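Local coordinates for protein 2-c-methyl-d-erythritol 4-phosphate cytidylyltransferase (Streptococcus pneumoniae, PDB 2VSH) that catalyses the transfer of the cytidylyl group of CTP to D-ribitol 5-phosphate, making CDP-ribitol for teichoic acid precursors, at residues S89-I94 / D178-Y183; Q172-K177 / T195-I200. All coordinates share one frame; numbering follows the deposited sequence.

Contact 1: S89-I94 / D178-Y183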
loop_
_atom_site.group_PDB
_atom_site.type_symbol
_atom_site.label_atom_id
_atom_site.label_comp_id
_atom_site.label_asym_id
_atom_site.label_seq_id
_atom_site.Cartn_x
_atom_site.Cartn_y
_atom_site.Cartn_z
ATOM N N SER A 89 20.141 3.985 12.906
ATOM C CA SER A 89 19.833 5.387 13.191
ATOM C C SER A 89 19.162 5.500 14.552
ATOM O O SER A 89 19.494 6.392 15.340
ATOM C CB SER A 89 18.955 6.002 12.095
ATOM O OG SER A 89 19.693 6.129 10.895
ATOM N N ILE A 90 18.245 4.586 14.850
ATOM C CA ILE A 90 17.616 4.571 16.190
ATOM C C ILE A 90 18.662 4.420 17.306
ATOM O O ILE A 90 18.659 5.190 18.268
ATOM C CB ILE A 90 16.490 3.520 16.305
ATOM C CG1 ILE A 90 15.339 3.891 15.348
ATOM C CG2 ILE A 90 15.966 3.465 17.741
ATOM C CD1 ILE A 90 14.320 2.791 15.092
ATOM N N LYS A 91 19.559 3.449 17.166
ATOM C CA LYS A 91 20.649 3.261 18.124
ATOM C C LYS A 91 21.463 4.555 18.268
ATOM O O LYS A 91 21.755 4.985 19.376
ATOM C CB LYS A 91 21.538 2.084 17.715
ATOM C CG LYS A 91 22.889 2.011 18.467
ATOM C CD LYS A 91 23.861 1.067 17.800
ATOM C CE LYS A 91 24.527 1.692 16.541
ATOM N NZ LYS A 91 25.705 2.591 16.799
ATOM N N ASN A 92 21.798 5.179 17.140
ATOM C CA ASN A 92 22.575 6.417 17.141
ATOM C C ASN A 92 21.851 7.533 17.881
ATOM O O ASN A 92 22.467 8.272 18.661
ATOM C CB ASN A 92 22.880 6.849 15.712
ATOM C CG ASN A 92 24.026 6.098 15.117
ATOM O OD1 ASN A 92 24.525 5.142 15.697
ATOM N ND2 ASN A 92 24.462 6.526 13.954
ATOM N N ILE A 93 20.545 7.625 17.645
ATOM C CA ILE A 93 19.657 8.563 18.347
ATOM C C ILE A 93 19.680 8.318 19.862
ATOM O O ILE A 93 19.834 9.266 20.650
ATOM C CB ILE A 93 18.210 8.529 17.741
ATOM C CG1 ILE A 93 18.208 9.264 16.393
ATOM C CG2 ILE A 93 17.170 9.168 18.686
ATOM C CD1 ILE A 93 16.979 9.001 15.497
ATOM N N ILE A 94 19.562 7.046 20.254
ATOM C CA ILE A 94 19.530 6.686 21.667
ATOM C C ILE A 94 20.871 7.044 22.321
ATOM O O ILE A 94 20.902 7.537 23.455
ATOM C CB ILE A 94 19.154 5.202 21.856
ATOM C CG1 ILE A 94 17.682 4.979 21.467
ATOM C CG2 ILE A 94 19.425 4.740 23.291
ATOM C CD1 ILE A 94 17.271 3.520 21.362
ATOM N N ASP A 178 15.373 -0.690 26.437
ATOM C CA ASP A 178 14.755 -1.882 25.875
ATOM C C ASP A 178 15.167 -2.110 24.425
ATOM O O ASP A 178 15.541 -3.231 24.061
ATOM C CB ASP A 178 13.234 -1.826 25.970
ATOM C CG ASP A 178 12.718 -2.161 27.359
ATOM O OD1 ASP A 178 13.541 -2.314 28.295
ATOM O OD2 ASP A 178 11.489 -2.264 27.503
ATOM N N PHE A 179 15.108 -1.066 23.599
ATOM C CA PHE A 179 15.568 -1.198 22.219
ATOM C C PHE A 179 17.048 -1.582 22.157
ATOM O O PHE A 179 17.422 -2.459 21.382
ATOM C CB PHE A 179 15.328 0.081 21.411
ATOM C CG PHE A 179 15.882 0.019 20.016
ATOM C CD1 PHE A 179 17.206 0.384 19.764
ATOM C CD2 PHE A 179 15.089 -0.424 18.955
ATOM C CE1 PHE A 179 17.731 0.330 18.479
ATOM C CE2 PHE A 179 15.605 -0.482 17.661
ATOM C CZ PHE A 179 16.929 -0.115 17.424
ATOM N N MET A 180 17.888 -0.918 22.952
ATOM C CA MET A 180 19.318 -1.235 22.961
ATOM C C MET A 180 19.609 -2.682 23.317
ATOM O O MET A 180 20.357 -3.354 22.609
ATOM C CB MET A 180 20.105 -0.290 23.877
ATOM C CG MET A 180 20.009 1.167 23.449
ATOM S SD MET A 180 20.838 1.534 21.880
ATOM C CE MET A 180 22.501 1.871 22.466
ATOM N N ASP A 181 19.018 -3.162 24.413
ATOM C CA ASP A 181 19.188 -4.543 24.828
ATOM C C ASP A 181 18.787 -5.572 23.758
ATOM O O ASP A 181 19.544 -6.497 23.475
ATOM C CB ASP A 181 18.439 -4.790 26.145
ATOM C CG ASP A 181 19.069 -4.049 27.318
ATOM O OD1 ASP A 181 20.230 -3.599 27.170
ATOM O OD2 ASP A 181 18.420 -3.916 28.379
ATOM N N LEU A 182 17.609 -5.405 23.168
ATOM C CA LEU A 182 17.104 -6.364 22.183
ATOM C C LEU A 182 17.867 -6.305 20.863
ATOM O O LEU A 182 18.203 -7.338 20.290
ATOM C CB LEU A 182 15.621 -6.119 21.917
ATOM C CG LEU A 182 14.661 -6.387 23.066
ATOM C CD1 LEU A 182 13.269 -6.157 22.545
ATOM C CD2 LEU A 182 14.833 -7.821 23.618
ATOM N N TYR A 183 18.109 -5.089 20.376
ATOM C CA TYR A 183 18.864 -4.883 19.145
ATOM C C TYR A 183 20.279 -5.403 19.283
ATOM O O TYR A 183 20.822 -5.986 18.343
ATOM C CB TYR A 183 18.878 -3.398 18.805
ATOM C CG TYR A 183 19.623 -3.030 17.540
ATOM C CD1 TYR A 183 19.123 -3.376 16.287
ATOM C CD2 TYR A 183 20.819 -2.318 17.600
ATOM C CE1 TYR A 183 19.803 -3.026 15.127
ATOM C CE2 TYR A 183 21.501 -1.959 16.434
ATOM C CZ TYR A 183 20.990 -2.320 15.213
ATOM O OH TYR A 183 21.669 -1.964 14.067
#
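F179 presents its ring to I90 where two helices of this GT-A-type nucleotidyltransferase fold pack with N-to-C directions 134° apart, the axes of the two short segments 10.4 Å apart at closest approach. The methyl CG2 of I90 sits over the middle of one ring face, a CH-pi contact of 3.7 Å from CG2 to the F179 ring centroid and only 12° off the ring normal. Y183 CB lies against the opposite face, nearer the rim, so the ring is held between its own helix and the partner. F179 CG stands anti to its backbone N (chi1 176°), which carries the ring across to I90. In one of its two modelled conformers, and so tentatively, I94 reaches the same ring obliquely through CD1 while its CG2 branch runs past M180. Bends at chi2 and chi3 fold the M180 thioether back toward K91. Helix 86-100 starts within the segment that probably binds CTP, of which S89 is part, and I90 also packs on L8 of strand 3-9. K91 crosses Y183 at about a right angle, with K91 CD 4.1 Å from Y183 CE2 at the ring edge; beyond it, K91 NZ donates to N92 OD1 at 3.0 Å.

Contact 2: Q172-K177 / T195-I200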
loop_
_atom_site.group_PDB
_atom_site.type_symbol
_atom_site.label_atom_id
_atom_site.label_comp_id
_atom_site.label_asym_id
_atom_site.label_seq_id
_atom_site.Cartn_x
_atom_site.Cartn_y
_atom_site.Cartn_z
ATOM N N GLN A 172 6.818 4.750 16.199
ATOM C CA GLN A 172 7.071 3.512 16.897
ATOM C C GLN A 172 7.781 3.915 18.184
ATOM O O GLN A 172 8.813 4.599 18.153
ATOM C CB GLN A 172 7.930 2.576 16.045
ATOM C CG GLN A 172 7.288 2.235 14.717
ATOM C CD GLN A 172 8.078 1.241 13.868
ATOM O OE1 GLN A 172 7.491 0.390 13.208
ATOM N NE2 GLN A 172 9.402 1.358 13.868
ATOM N N THR A 173 7.213 3.503 19.314
ATOM C CA THR A 173 7.574 4.065 20.613
ATOM C C THR A 173 7.954 2.968 21.612
ATOM O O THR A 173 7.303 1.927 21.695
ATOM C CB THR A 173 6.406 4.940 21.158
ATOM O OG1 THR A 173 6.136 5.979 20.208
ATOM C CG2 THR A 173 6.736 5.565 22.522
ATOM N N PHE A 174 9.026 3.209 22.363
ATOM C CA PHE A 174 9.563 2.202 23.260
ATOM C C PHE A 174 10.617 2.792 24.200
ATOM O O PHE A 174 11.136 3.874 23.957
ATOM C CB PHE A 174 10.139 1.012 22.443
ATOM C CG PHE A 174 10.907 1.422 21.215
ATOM C CD1 PHE A 174 12.161 2.012 21.322
ATOM C CD2 PHE A 174 10.376 1.215 19.945
ATOM C CE1 PHE A 174 12.860 2.404 20.177
ATOM C CE2 PHE A 174 11.071 1.595 18.809
ATOM C CZ PHE A 174 12.314 2.195 18.927
ATOM N N ARG A 175 10.938 2.061 25.264
ATOM C CA ARG A 175 12.000 2.468 26.188
ATOM C C ARG A 175 13.328 2.342 25.470
ATOM O O ARG A 175 13.575 1.352 24.776
ATOM C CB ARG A 175 11.965 1.618 27.459
ATOM C CG ARG A 175 10.799 1.975 28.382
ATOM C CD ARG A 175 10.356 0.834 29.293
ATOM N NE ARG A 175 9.043 1.185 29.834
ATOM C CZ ARG A 175 7.868 0.907 29.263
ATOM N NH1 ARG A 175 7.787 0.225 28.128
ATOM N NH2 ARG A 175 6.756 1.320 29.840
ATOM N N CYS A 176 14.151 3.383 25.581
ATOM C CA CYS A 176 15.458 3.433 24.920
ATOM C C CYS A 176 16.320 2.229 25.285
ATOM O O CYS A 176 16.890 1.611 24.402
ATOM C CB CYS A 176 16.199 4.706 25.326
ATOM S SG CYS A 176 15.402 6.252 24.816
ATOM N N LYS A 177 16.410 1.916 26.586
ATOM C CA LYS A 177 17.201 0.779 27.085
ATOM C C LYS A 177 16.703 -0.533 26.495
ATOM O O LYS A 177 17.520 -1.371 26.075
ATOM C CB LYS A 177 17.175 0.712 28.622
ATOM C CG LYS A 177 18.179 -0.267 29.258
ATOM C CD LYS A 177 17.924 -0.426 30.766
ATOM C CE LYS A 177 18.902 -1.409 31.462
ATOM N NZ LYS A 177 18.858 -2.824 30.968
ATOM N N THR A 195 14.379 -5.484 10.021
ATOM C CA THR A 195 14.656 -4.090 9.703
ATOM C C THR A 195 13.716 -3.096 10.408
ATOM O O THR A 195 14.012 -1.903 10.472
ATOM C CB THR A 195 14.579 -3.845 8.182
ATOM O OG1 THR A 195 13.307 -4.283 7.701
ATOM C CG2 THR A 195 15.673 -4.594 7.454
ATOM N N ASP A 196 12.601 -3.600 10.928
ATOM C CA ASP A 196 11.597 -2.794 11.597
ATOM C C ASP A 196 11.816 -2.904 13.096
ATOM O O ASP A 196 12.060 -4.005 13.613
ATOM C CB ASP A 196 10.201 -3.292 11.191
ATOM C CG ASP A 196 9.085 -2.543 11.880
ATOM O OD1 ASP A 196 8.491 -1.639 11.269
ATOM O OD2 ASP A 196 8.789 -2.857 13.040
ATOM N N ALA A 197 11.731 -1.773 13.793
ATOM C CA ALA A 197 12.025 -1.730 15.224
ATOM C C ALA A 197 10.998 -2.538 16.014
ATOM O O ALA A 197 11.356 -3.314 16.904
ATOM C CB ALA A 197 12.085 -0.277 15.723
ATOM N N CYS A 198 9.722 -2.372 15.674
ATOM C CA CYS A 198 8.662 -3.145 16.328
ATOM C C CYS A 198 8.799 -4.661 16.112
ATOM O O CYS A 198 8.514 -5.445 17.017
ATOM C CB CYS A 198 7.282 -2.643 15.901
ATOM S SG CYS A 198 6.944 -0.968 16.558
ATOM N N LYS A 199 9.234 -5.062 14.924
ATOM C CA LYS A 199 9.493 -6.485 14.608
ATOM C C LYS A 199 10.451 -7.140 15.613
ATOM O O LYS A 199 10.263 -8.289 16.001
ATOM C CB LYS A 199 10.028 -6.622 13.172
ATOM C CG LYS A 199 10.429 -8.026 12.721
ATOM C CD LYS A 199 9.303 -9.042 12.884
ATOM C CE LYS A 199 9.673 -10.407 12.327
ATOM N NZ LYS A 199 9.656 -10.415 10.827
ATOM N N ILE A 200 11.468 -6.395 16.040
ATOM C CA ILE A 200 12.455 -6.892 16.998
ATOM C C ILE A 200 11.778 -7.172 18.334
ATOM O O ILE A 200 12.040 -8.195 18.939
ATOM C CB ILE A 200 13.618 -5.901 17.191
ATOM C CG1 ILE A 200 14.366 -5.678 15.866
ATOM C CG2 ILE A 200 14.593 -6.374 18.283
ATOM C CD1 ILE A 200 15.379 -4.546 15.946
#
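Q172, near the end of strand 165-175, lays its extended side chain alongside the first turn of helix 197-203. With CG anti to the carbonyl carbon (chi1 -59°), the chain runs past C198, whose SG is 3.7 Å from both Q172 CB and Q172 CG. The terminal amide arrives at the carboxylate of D196, the two planes turned 83° apart, almost perpendicular. D196 is the N-cap of the helix: its OD2 uses the anti lone pair to accept from K199 N at 2.9 Å, with an N-H...O angle of 152°. The same carboxylate therefore both closes the helix start and faces the strand. Two residues on from Q172, F174 again faces helix 197-203, and its ring meets the methyl of A197 obliquely, F174 CE2 to A197 CB 3.7 Å. That ring also meets the ring of F201, so the A197 methyl packs on one of a pair of phenylalanine rings above the sheet. R175 then takes the N-cap position of helix 176-184, where the chain leaves the sheet. D196 and C198 also pack on I159 of the second subunit. The arrangement is a helix packed over a sheet strand, as in the layered alpha/beta architecture of the GT-A-type IspD/TarI cytidylyltransferases.

Overall arrangement
The centres of contacts 1 and 2 lie about 8 Å apart, on the same side of the chain's centre, and the two touch. Their segments alternate along the chain, in the order 89-94, 172-177, 178-183, 195-200, and both contacts use helix 176-184, which follows directly on strand 165-175 of the mixed seven-stranded sheet. F179 CB meets F174 CE1 at 3.6 Å, and I90 CD1 meets A197 CB at 3.8 Å, joining the two contacts into one continuous core. Helix 86-100, which begins in the probable CTP-binding segment, is thus packed against helices 176-184 and 197-203, while helix 197-203 also reaches the second subunit.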